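Local atomic coordinates of 2-hydroxychromene-2-carboxylate isomerase (Pseudomonas putida, PDB entry 2IMF), a protein that catalyses the reversible glutathione-dependent isomerisation of 2-hydroxychromene-2-carboxylate to trans-O-hydroxybenzylidenepyruvate in the breakdown of naphthalene. Residues R163-G167 with E176-G180; M1-F7 with V168-L173; N18-S22 with V106-F110. All coordinates share one frame; numbering follows the deposited sequence.

Contact 1: R163-G167 with E176-G180; sequences RKVFG and EMWWG. With GSH (glutathione), chain E.
F166 sets the edge of its ring against the flat face of W179, and this edge is the chief bump of the contact. CE1 stands over the middle of the indole, 3.5 Å from W179 CD2, in an inclined T-shaped pair with the two planes turned 66° apart. The ring gets there because F166 CG sits between the backbone N and the carbonyl carbon (chi1 60°), which swings it from the loop toward strand 176-179. A wide indole suits the receiving role, since CE1 and CZ can both lie against it.

The second bump is M177. Its flexible chain runs straight out and then bends at the sulfur, so that CE touches both F166 CE2, at 3.8 Å, and K164 O, at 3.9 Å, while SD lies loosely against V165 CG2. The positive phi of K164 closes the preceding helix in a Schellman motif. From the second subunit, Y62 meets F166 and also packs on M177.

G167, with no side chain, lets the backbone come close to glutathione, its CA 3.1 Å from GSH O2. No hydrogen bond joins the two segments. F166 lies on one face of the indole and GSH CB1 off the other, toward the rim, while W179 NE1 donates to GSH O2 at 3.0 Å. This is consistent with apolar packing setting the indole for a polar grip on glutathione.

Contact 2: M1-F7 with V168-L173; sequences MIVDFYF and VPTMFL. With GSH (glutathione), chain E.
Backbone bonds between D4 and F172 and between Y6 and T170 join strands 2-7 and 170-173 as antiparallel neighbours. Each of these hydrogen-bonded pairs is closed in both directions; Y6 N to T170 O is 2.8 Å. Between them lies the non-hydrogen-bonded pair F5 and M171, where M171 CA brings its hydrogen to D4 O at 3.1 Å.

Aromatic contacts occur on both faces, with a sulfur contact on that of F5 and M171. Beside D4 and T170, Y6 CE1 approaches F172 CD1 to 3.5 Å, the rings inclined at 71°. R163 NH1 makes a salt bridge to D4 OD2 and a hydrogen bond to Y6 OH, R33 pairs with D4 OD1, and T170 OG1 bonds G167 O. On the opposite face M171 doubles back at chi2 and chi3 and sets SD 3.9 Å from F5 CD1, an oblique Met-aromatic contact. The edge of the same ring reaches P169 CB at 3.7 Å. V3 CG1 touches M171 CB, and the two residues pack on L187 and L184 of helix 184-198.

Polar contact with glutathione comes from V168, whose N donates to GSH O2 and whose O accepts from GSH N2, both at 2.8 Å. With the cis peptide before P169 turning the chain, this is the cis-proline loop of the thioredoxin fold, which pairs with the glutathione backbone as a strand would.

Contact 3: N18-S22 with V106-F110; sequences NQRLS and VNVVF. With PO4 (phosphate ion), chain D.
N18 reaches across to N107 where helix 12-28 of the thioredoxin-like part packs antiparallel against helix 99-115 of the helical part. The short segments run 10.9 Å apart, a spacing bridged chiefly by side chains. N18 has more surface buried by the contact than any other residue here. With CG anti to the backbone N (chi1 -179°), its amide is carried across, and the turn at chi2 presents ND2 to N107 OD1 at 2.9 Å. That bond is nearly straight (161°) and lies in the carbonyl plane of the N107 amide, although the two amide planes are turned 48° from each other.

Around this polar link the neighbours are apolar. V106 CG1 presses on N18 OD1 at 3.4 Å, and the ring of F110 takes N18 CB against CD2 at 3.9 Å. An asparagine fits such a site because its CB and CG meet F110 and V106 while its N-H reaches the far helix. Both helices pack on the sheet face that carries F5 and F7, F5 lying on N18 and F7 on V106, and Y34 of strand 31-36 touches N18, S22 and V106.

N107 is the second large contributor: its side-chain OD1 accepts from N18 ND2 and lies close to S22 OG. The serine detail is less certain, since S22 is modelled in two conformers; in one of them S22 OG is 3.1 Å from N18 O and 3.0 Å from N107 OD1.

Overall arrangement
From the N terminus, strand 2-7 leads into helix 12-28, which contact 3 ties to helix 99-115, closing a loop of 83 intervening residues. Contact 2 closes a far longer loop when the chain returns at 168-173 to pair with its first strand, and contact 3 is nested inside it. Contact 1 crosses contact 2: segment 163-167 precedes strand 170-173, and 176-180 follows it, so the edge of the sheet is tied back to the loop leading in. Contacts 1 and 2 both touch glutathione, and the R163 to D4 salt bridge links them. Contacts 2 and 3 touch through F5 and F7, joining sheet to helices; contacts 1 and 3 do not touch.

Contact 1: R163-G167 with E176-G180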
loop_
_atom_site.group_PDB
_atom_site.type_symbol
_atom_site.label_atom_id
_atom_site.label_comp_id
_atom_site.label_asym_id
_atom_site.label_seq_id
_atom_site.Cartn_x
_atom_site.Cartn_y
_atom_site.Cartn_z
ATOM N N ARG A 163 5.464 -3.137 20.001
ATOM C CA ARG A 163 6.423 -3.309 18.911
ATOM C C ARG A 163 6.237 -2.362 17.722
ATOM O O ARG A 163 6.934 -2.466 16.740
ATOM C CB ARG A 163 6.438 -4.755 18.452
ATOM C CG ARG A 163 7.844 -5.263 18.008
ATOM C CD ARG A 163 7.840 -6.698 17.722
ATOM N NE ARG A 163 9.082 -7.041 17.074
ATOM C CZ ARG A 163 9.381 -8.184 16.553
ATOM N NH1 ARG A 163 8.484 -9.159 16.533
ATOM N NH2 ARG A 163 10.598 -8.349 16.081
ATOM N N LYS A 164 5.239 -1.490 17.855
ATOM C CA LYS A 164 4.960 -0.438 16.866
ATOM C C LYS A 164 4.200 -0.981 15.669
ATOM O O LYS A 164 4.183 -0.365 14.605
ATOM C CB LYS A 164 6.229 0.318 16.468
ATOM C CG LYS A 164 6.856 1.008 17.712
ATOM C CD LYS A 164 7.748 2.209 17.417
ATOM C CE LYS A 164 8.824 2.338 18.532
ATOM N NZ LYS A 164 8.220 2.616 19.904
ATOM N N VAL A 165 3.562 -2.131 15.840
ATOM C CA VAL A 165 2.669 -2.671 14.784
ATOM C C VAL A 165 1.398 -1.825 14.798
ATOM O O VAL A 165 0.752 -1.626 15.838
ATOM C CB VAL A 165 2.308 -4.095 15.104
ATOM C CG1 VAL A 165 1.232 -4.563 14.125
ATOM C CG2 VAL A 165 3.550 -4.958 15.045
ATOM N N PHE A 166 1.022 -1.303 13.606
ATOM C CA PHE A 166 -0.201 -0.466 13.463
ATOM C C PHE A 166 -1.253 -1.108 12.525
ATOM O O PHE A 166 -2.368 -0.593 12.422
ATOM C CB PHE A 166 0.178 0.937 12.936
ATOM C CG PHE A 166 0.855 0.874 11.581
ATOM C CD1 PHE A 166 0.072 0.749 10.400
ATOM C CD2 PHE A 166 2.273 0.881 11.478
ATOM C CE1 PHE A 166 0.682 0.571 9.180
ATOM C CE2 PHE A 166 2.856 0.716 10.236
ATOM C CZ PHE A 166 2.058 0.601 9.071
ATOM N N GLY A 167 -0.874 -2.201 11.853
ATOM C CA GLY A 167 -1.794 -2.824 10.896
ATOM C C GLY A 167 -1.388 -4.242 10.627
ATOM O O GLY A 167 -0.426 -4.755 11.241
ATOM N N GLU A 176 13.888 -5.015 11.323
ATOM C CA GLU A 176 13.150 -4.415 10.150
ATOM C C GLU A 176 11.765 -4.974 10.202
ATOM O O GLU A 176 11.499 -6.181 10.389
ATOM C CB GLU A 176 13.754 -4.831 8.835
ATOM C CG GLU A 176 15.040 -4.013 8.583
ATOM C CD GLU A 176 15.674 -4.363 7.280
ATOM O OE1 GLU A 176 16.073 -5.491 7.031
ATOM O OE2 GLU A 176 15.776 -3.433 6.440
ATOM N N MET A 177 10.883 -4.031 9.972
ATOM C CA MET A 177 9.382 -4.220 9.965
ATOM C C MET A 177 8.882 -3.826 8.601
ATOM O O MET A 177 9.259 -2.747 8.075
ATOM C CB MET A 177 8.674 -3.325 10.982
ATOM C CG MET A 177 7.184 -3.772 11.219
ATOM S SD MET A 177 6.245 -2.830 12.335
ATOM C CE MET A 177 5.759 -1.553 11.208
ATOM N N TRP A 178 8.076 -4.697 7.971
ATOM C CA TRP A 178 7.327 -4.365 6.733
ATOM C C TRP A 178 5.863 -4.580 6.979
ATOM O O TRP A 178 5.469 -5.578 7.564
ATOM C CB TRP A 178 7.813 -5.215 5.569
ATOM C CG TRP A 178 9.300 -5.112 5.188
ATOM C CD1 TRP A 178 9.856 -4.188 4.413
ATOM C CD2 TRP A 178 10.362 -5.896 5.758
ATOM N NE1 TRP A 178 11.260 -4.383 4.355
ATOM C CE2 TRP A 178 11.557 -5.433 5.178
ATOM C CE3 TRP A 178 10.395 -6.951 6.659
ATOM C CZ2 TRP A 178 12.810 -5.978 5.481
ATOM C CZ3 TRP A 178 11.675 -7.522 6.947
ATOM C CH2 TRP A 178 12.836 -7.045 6.336
ATOM N N TRP A 179 5.087 -3.684 6.386
ATOM C CA TRP A 179 3.642 -3.809 6.465
ATOM C C TRP A 179 3.092 -3.975 5.074
ATOM O O TRP A 179 3.394 -3.161 4.188
ATOM C CB TRP A 179 3.051 -2.567 7.068
ATOM C CG TRP A 179 1.548 -2.457 6.953
ATOM C CD1 TRP A 179 0.604 -3.265 7.479
ATOM C CD2 TRP A 179 0.855 -1.376 6.309
ATOM N NE1 TRP A 179 -0.662 -2.764 7.183
ATOM C CE2 TRP A 179 -0.525 -1.585 6.505
ATOM C CE3 TRP A 179 1.272 -0.198 5.689
ATOM C CZ2 TRP A 179 -1.500 -0.683 6.038
ATOM C CZ3 TRP A 179 0.294 0.704 5.192
ATOM C CH2 TRP A 179 -1.066 0.448 5.380
ATOM N N GLY A 180 2.337 -5.050 4.868
ATOM C CA GLY A 180 1.670 -5.309 3.613
ATOM C C GLY A 180 2.139 -6.565 2.896
ATOM O O GLY A 180 3.350 -6.870 2.882
HETATM N N1 GSH E . -0.873 -2.208 0.547
HETATM C CA1 GSH E . -1.239 -3.245 1.459
HETATM C C1 GSH E . -0.940 -4.636 1.032
HETATM O O11 GSH E . -0.970 -5.550 1.860
HETATM O O12 GSH E . -0.904 -4.696 -0.217
HETATM C CB1 GSH E . -2.408 -2.877 2.365
HETATM C CG1 GSH E . -2.524 -3.603 3.704
HETATM C CD1 GSH E . -3.730 -3.123 4.461
HETATM O OE1 GSH E . -4.502 -2.181 3.927
HETATM N N2 GSH E . -4.032 -3.652 5.623
HETATM C CA2 GSH E . -5.071 -3.142 6.508
HETATM C C2 GSH E . -4.559 -2.340 7.624
HETATM O O2 GSH E . -3.492 -2.804 8.309
HETATM C CB2 GSH E . -5.851 -4.367 7.083
HETATM S SG2 GSH E . -6.880 -5.203 5.817
HETATM N N3 GSH E . -5.092 -1.191 7.923
HETATM C CA3 GSH E . -4.422 -0.322 8.890
HETATM C C3 GSH E . -4.028 0.959 8.190
HETATM O O31 GSH E . -3.410 1.810 8.855
HETATM O O32 GSH E . -4.380 1.161 6.981
#

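Contact 2: M1-F7 with V168-L173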
loop_
_atom_site.group_PDB
_atom_site.type_symbol
_atom_site.label_atom_id
_atom_site.label_comp_id
_atom_site.label_asym_id
_atom_site.label_seq_id
_atom_site.Cartn_x
_atom_site.Cartn_y
_atom_site.Cartn_z
ATOM N N MET A 1 16.223 -19.520 9.916
ATOM C CA MET A 1 15.831 -18.071 9.830
ATOM C C MET A 1 14.395 -17.867 10.267
ATOM O O MET A 1 13.537 -18.641 9.840
ATOM C CB MET A 1 15.949 -17.666 8.353
ATOM C CG MET A 1 15.669 -16.216 8.007
ATOM S SD MET A 1 15.991 -15.917 6.240
ATOM C CE MET A 1 17.635 -16.641 6.006
ATOM N N ILE A 2 14.144 -16.822 11.068
ATOM C CA ILE A 2 12.806 -16.577 11.682
ATOM C C ILE A 2 12.179 -15.253 11.278
ATOM O O ILE A 2 12.796 -14.191 11.404
ATOM C CB ILE A 2 12.850 -16.590 13.249
ATOM C CG1 ILE A 2 13.248 -17.977 13.781
ATOM C CG2 ILE A 2 11.521 -16.323 13.828
ATOM C CD1 ILE A 2 13.676 -18.008 15.268
ATOM N N VAL A 3 10.919 -15.336 10.861
ATOM C CA VAL A 3 10.107 -14.107 10.596
ATOM C C VAL A 3 8.925 -14.073 11.552
ATOM O O VAL A 3 8.217 -15.088 11.702
ATOM C CB VAL A 3 9.643 -14.123 9.148
ATOM C CG1 VAL A 3 8.549 -13.107 8.876
ATOM C CG2 VAL A 3 10.864 -13.896 8.247
ATOM N N ASP A 4 8.690 -12.970 12.225
ATOM C CA ASP A 4 7.492 -12.781 12.993
ATOM C C ASP A 4 6.387 -12.226 12.082
ATOM O O ASP A 4 6.612 -11.239 11.380
ATOM C CB ASP A 4 7.789 -11.840 14.150
ATOM C CG ASP A 4 8.840 -12.423 15.135
ATOM O OD1 ASP A 4 9.033 -13.676 15.188
ATOM O OD2 ASP A 4 9.469 -11.640 15.827
ATOM N N PHE A 5 5.237 -12.864 12.118
ATOM C CA PHE A 5 4.078 -12.502 11.291
ATOM C C PHE A 5 2.916 -12.168 12.140
ATOM O O PHE A 5 2.456 -12.988 12.955
ATOM C CB PHE A 5 3.823 -13.704 10.406
ATOM C CG PHE A 5 2.591 -13.610 9.522
ATOM C CD1 PHE A 5 2.218 -12.435 8.836
ATOM C CD2 PHE A 5 1.857 -14.795 9.276
ATOM C CE1 PHE A 5 1.105 -12.406 7.983
ATOM C CE2 PHE A 5 0.723 -14.763 8.420
ATOM C CZ PHE A 5 0.341 -13.524 7.814
ATOM N N TYR A 6 2.369 -10.992 11.871
ATOM C CA TYR A 6 1.227 -10.474 12.637
ATOM C C TYR A 6 0.048 -10.343 11.696
ATOM O O TYR A 6 0.153 -9.725 10.640
ATOM C CB TYR A 6 1.525 -9.093 13.205
ATOM C CG TYR A 6 2.605 -9.130 14.225
ATOM C CD1 TYR A 6 4.001 -9.176 13.871
ATOM C CD2 TYR A 6 2.265 -9.261 15.537
ATOM C CE1 TYR A 6 4.993 -9.228 14.841
ATOM C CE2 TYR A 6 3.295 -9.354 16.577
ATOM C CZ TYR A 6 4.620 -9.323 16.142
ATOM O OH TYR A 6 5.638 -9.452 17.134
ATOM N N PHE A 7 -1.082 -10.947 12.030
ATOM C CA PHE A 7 -2.243 -10.989 11.144
ATOM C C PHE A 7 -3.515 -10.924 12.007
ATOM O O PHE A 7 -3.483 -11.171 13.230
ATOM C CB PHE A 7 -2.261 -12.272 10.289
ATOM C CG PHE A 7 -2.427 -13.538 11.107
ATOM C CD1 PHE A 7 -1.349 -14.138 11.726
ATOM C CD2 PHE A 7 -3.661 -14.072 11.335
ATOM C CE1 PHE A 7 -1.525 -15.285 12.483
ATOM C CE2 PHE A 7 -3.841 -15.152 12.149
ATOM C CZ PHE A 7 -2.730 -15.768 12.700
ATOM N N VAL A 168 -2.115 -4.860 9.709
ATOM C CA VAL A 168 -1.804 -6.233 9.321
ATOM C C VAL A 168 -1.914 -6.318 7.812
ATOM O O VAL A 168 -2.655 -5.570 7.172
ATOM C CB VAL A 168 -2.716 -7.277 9.989
ATOM C CG1 VAL A 168 -2.485 -7.267 11.472
ATOM C CG2 VAL A 168 -4.239 -6.962 9.707
ATOM N N PRO A 169 -1.179 -7.205 7.162
ATOM C CA PRO A 169 -0.142 -8.116 7.722
ATOM C C PRO A 169 1.125 -7.327 8.009
ATOM O O PRO A 169 1.525 -6.472 7.225
ATOM C CB PRO A 169 0.112 -9.134 6.578
ATOM C CG PRO A 169 -0.221 -8.306 5.295
ATOM C CD PRO A 169 -1.333 -7.323 5.693
ATOM N N THR A 170 1.787 -7.687 9.121
ATOM C CA THR A 170 3.054 -7.030 9.499
ATOM C C THR A 170 4.063 -8.165 9.696
ATOM O O THR A 170 3.737 -9.197 10.289
ATOM C CB THR A 170 2.903 -6.082 10.691
ATOM O OG1 THR A 170 2.062 -5.009 10.261
ATOM C CG2 THR A 170 4.255 -5.476 11.021
ATOM N N MET A 171 5.273 -7.940 9.191
ATOM C CA MET A 171 6.344 -8.970 9.220
ATOM C C MET A 171 7.573 -8.323 9.813
ATOM O O MET A 171 7.902 -7.180 9.420
ATOM C CB MET A 171 6.702 -9.576 7.852
ATOM C CG MET A 171 5.616 -10.459 7.306
ATOM S SD MET A 171 4.085 -9.726 6.681
ATOM C CE MET A 171 4.653 -8.452 5.542
ATOM N N PHE A 172 8.336 -9.040 10.667
ATOM C CA PHE A 172 9.644 -8.519 11.155
ATOM C C PHE A 172 10.662 -9.569 10.808
ATOM O O PHE A 172 10.437 -10.773 11.018
ATOM C CB PHE A 172 9.693 -8.337 12.672
ATOM C CG PHE A 172 8.891 -7.190 13.242
ATOM C CD1 PHE A 172 7.518 -7.314 13.392
ATOM C CD2 PHE A 172 9.520 -6.031 13.633
ATOM C CE1 PHE A 172 6.786 -6.276 13.961
ATOM C CE2 PHE A 172 8.806 -4.997 14.203
ATOM C CZ PHE A 172 7.466 -5.123 14.374
ATOM N N LEU A 173 11.833 -9.052 10.467
ATOM C CA LEU A 173 13.094 -9.830 10.403
ATOM C C LEU A 173 14.102 -8.971 11.132
ATOM O O LEU A 173 14.433 -7.844 10.710
ATOM C CB LEU A 173 13.493 -10.080 8.992
ATOM C CG LEU A 173 14.811 -10.837 8.889
ATOM C CD1 LEU A 173 14.673 -12.219 9.514
ATOM C CD2 LEU A 173 15.018 -10.973 7.419
HETATM N N1 GSH E . -0.873 -2.208 0.547
HETATM C CA1 GSH E . -1.239 -3.245 1.459
HETATM C C1 GSH E . -0.940 -4.636 1.032
HETATM O O11 GSH E . -0.970 -5.550 1.860
HETATM O O12 GSH E . -0.904 -4.696 -0.217
HETATM C CB1 GSH E . -2.408 -2.877 2.365
HETATM C CG1 GSH E . -2.524 -3.603 3.704
HETATM C CD1 GSH E . -3.730 -3.123 4.461
HETATM O OE1 GSH E . -4.502 -2.181 3.927
HETATM N N2 GSH E . -4.032 -3.652 5.623
HETATM C CA2 GSH E . -5.071 -3.142 6.508
HETATM C C2 GSH E . -4.559 -2.340 7.624
HETATM O O2 GSH E . -3.492 -2.804 8.309
HETATM C CB2 GSH E . -5.851 -4.367 7.083
HETATM S SG2 GSH E . -6.880 -5.203 5.817
HETATM N N3 GSH E . -5.092 -1.191 7.923
HETATM C CA3 GSH E . -4.422 -0.322 8.890
HETATM C C3 GSH E . -4.028 0.959 8.190
HETATM O O31 GSH E . -3.410 1.810 8.855
HETATM O O32 GSH E . -4.380 1.161 6.981
#

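Contact 3: N18-S22 with V106-F110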
loop_
_atom_site.group_PDB
_atom_site.type_symbol
_atom_site.label_atom_id
_atom_site.label_comp_id
_atom_site.label_asym_id
_atom_site.label_seq_id
_atom_site.Cartn_x
_atom_site.Cartn_y
_atom_site.Cartn_z
ATOM N N ASN A 18 -0.214 -14.544 4.123
ATOM C CA ASN A 18 -0.025 -15.871 4.661
ATOM C C ASN A 18 0.217 -16.877 3.577
ATOM O O ASN A 18 1.050 -17.745 3.816
ATOM C CB ASN A 18 -1.262 -16.260 5.474
ATOM C CG ASN A 18 -1.121 -17.609 6.071
ATOM O OD1 ASN A 18 -0.230 -17.821 6.878
ATOM N ND2 ASN A 18 -1.911 -18.557 5.580
ATOM N N GLN A 19 -0.468 -16.770 2.451
ATOM C CA GLN A 19 -0.230 -17.749 1.351
ATOM C C GLN A 19 1.234 -17.669 0.917
ATOM O O GLN A 19 1.887 -18.713 0.725
ATOM C CB GLN A 19 -1.143 -17.365 0.148
ATOM C CG GLN A 19 -0.863 -18.065 -1.253
ATOM C CD GLN A 19 -1.140 -19.545 -1.217
ATOM O OE1 GLN A 19 -1.872 -20.050 -0.368
ATOM N NE2 GLN A 19 -0.564 -20.252 -2.171
ATOM N N ARG A 20 1.764 -16.448 0.753
ATOM C CA ARG A 20 3.108 -16.320 0.194
ATOM C C ARG A 20 4.084 -16.742 1.249
ATOM O O ARG A 20 5.045 -17.477 0.935
ATOM C CB ARG A 20 3.319 -14.872 -0.211
ATOM C CG ARG A 20 4.753 -14.477 -0.579
ATOM C CD ARG A 20 4.602 -13.347 -1.503
ATOM N NE ARG A 20 5.871 -12.779 -2.015
ATOM C CZ ARG A 20 5.908 -11.795 -2.911
ATOM N NH1 ARG A 20 4.785 -11.203 -3.383
ATOM N NH2 ARG A 20 7.093 -11.309 -3.252
ATOM N N LEU A 21 3.912 -16.372 2.520
ATOM C CA LEU A 21 4.794 -16.829 3.586
ATOM C C LEU A 21 4.778 -18.331 3.742
ATOM O O LEU A 21 5.839 -18.915 4.007
ATOM C CB LEU A 21 4.475 -16.172 4.918
ATOM C CG LEU A 21 4.787 -14.677 4.897
ATOM C CD1 LEU A 21 3.981 -14.013 6.066
ATOM C CD2 LEU A 21 6.328 -14.489 5.132
ATOM N N SER A 22 3.626 -18.954 3.617
ATOM C CA SER A 22 3.555 -20.431 3.762
ATOM C C SER A 22 4.345 -21.089 2.684
ATOM O O SER A 22 5.005 -22.096 3.006
ATOM C CB SER A 22 2.128 -20.879 3.736
ATOM O OG SER A 22 1.628 -20.578 5.002
ATOM N N VAL A 106 -3.655 -21.649 10.898
ATOM C CA VAL A 106 -3.732 -20.376 10.195
ATOM C C VAL A 106 -4.108 -20.656 8.743
ATOM O O VAL A 106 -4.951 -19.925 8.174
ATOM C CB VAL A 106 -2.409 -19.632 10.373
ATOM C CG1 VAL A 106 -2.390 -18.409 9.466
ATOM C CG2 VAL A 106 -2.237 -19.243 11.833
ATOM N N ASN A 107 -3.504 -21.666 8.081
ATOM C CA ASN A 107 -3.849 -21.955 6.723
ATOM C C ASN A 107 -5.295 -22.386 6.531
ATOM O O ASN A 107 -5.977 -21.924 5.634
ATOM C CB ASN A 107 -2.878 -23.059 6.179
ATOM C CG ASN A 107 -1.438 -22.573 5.996
ATOM O OD1 ASN A 107 -1.167 -21.372 5.913
ATOM N ND2 ASN A 107 -0.497 -23.523 5.969
ATOM N N VAL A 108 -5.751 -23.285 7.379
ATOM C CA VAL A 108 -7.112 -23.781 7.195
ATOM C C VAL A 108 -8.136 -22.655 7.430
ATOM O O VAL A 108 -9.095 -22.518 6.656
ATOM C CB VAL A 108 -7.357 -24.921 8.241
ATOM C CG1 VAL A 108 -8.826 -25.217 8.423
ATOM C CG2 VAL A 108 -6.560 -26.214 7.834
ATOM N N VAL A 109 -7.911 -21.807 8.439
ATOM C CA VAL A 109 -8.881 -20.756 8.738
ATOM C C VAL A 109 -8.843 -19.704 7.622
ATOM O O VAL A 109 -9.887 -19.250 7.127
ATOM C CB VAL A 109 -8.667 -20.120 10.102
ATOM C CG1 VAL A 109 -9.593 -18.932 10.348
ATOM C CG2 VAL A 109 -8.872 -21.153 11.203
ATOM N N PHE A 110 -7.632 -19.299 7.176
ATOM C CA PHE A 110 -7.602 -18.302 6.116
ATOM C C PHE A 110 -8.225 -18.853 4.879
ATOM O O PHE A 110 -8.916 -18.122 4.149
ATOM C CB PHE A 110 -6.143 -17.820 5.878
ATOM C CG PHE A 110 -5.824 -16.524 6.568
ATOM C CD1 PHE A 110 -6.592 -15.438 6.306
ATOM C CD2 PHE A 110 -4.722 -16.360 7.351
ATOM C CE1 PHE A 110 -6.282 -14.198 6.847
ATOM C CE2 PHE A 110 -4.412 -15.155 7.929
ATOM C CZ PHE A 110 -5.227 -14.085 7.725
HETATM P P PO4 D . 6.011 -8.763 -5.908
HETATM O O1 PO4 D . 5.974 -8.237 -7.355
HETATM O O2 PO4 D . 7.319 -9.525 -5.696
HETATM O O3 PO4 D . 5.668 -7.680 -4.912
HETATM O O4 PO4 D . 4.871 -9.720 -5.956
#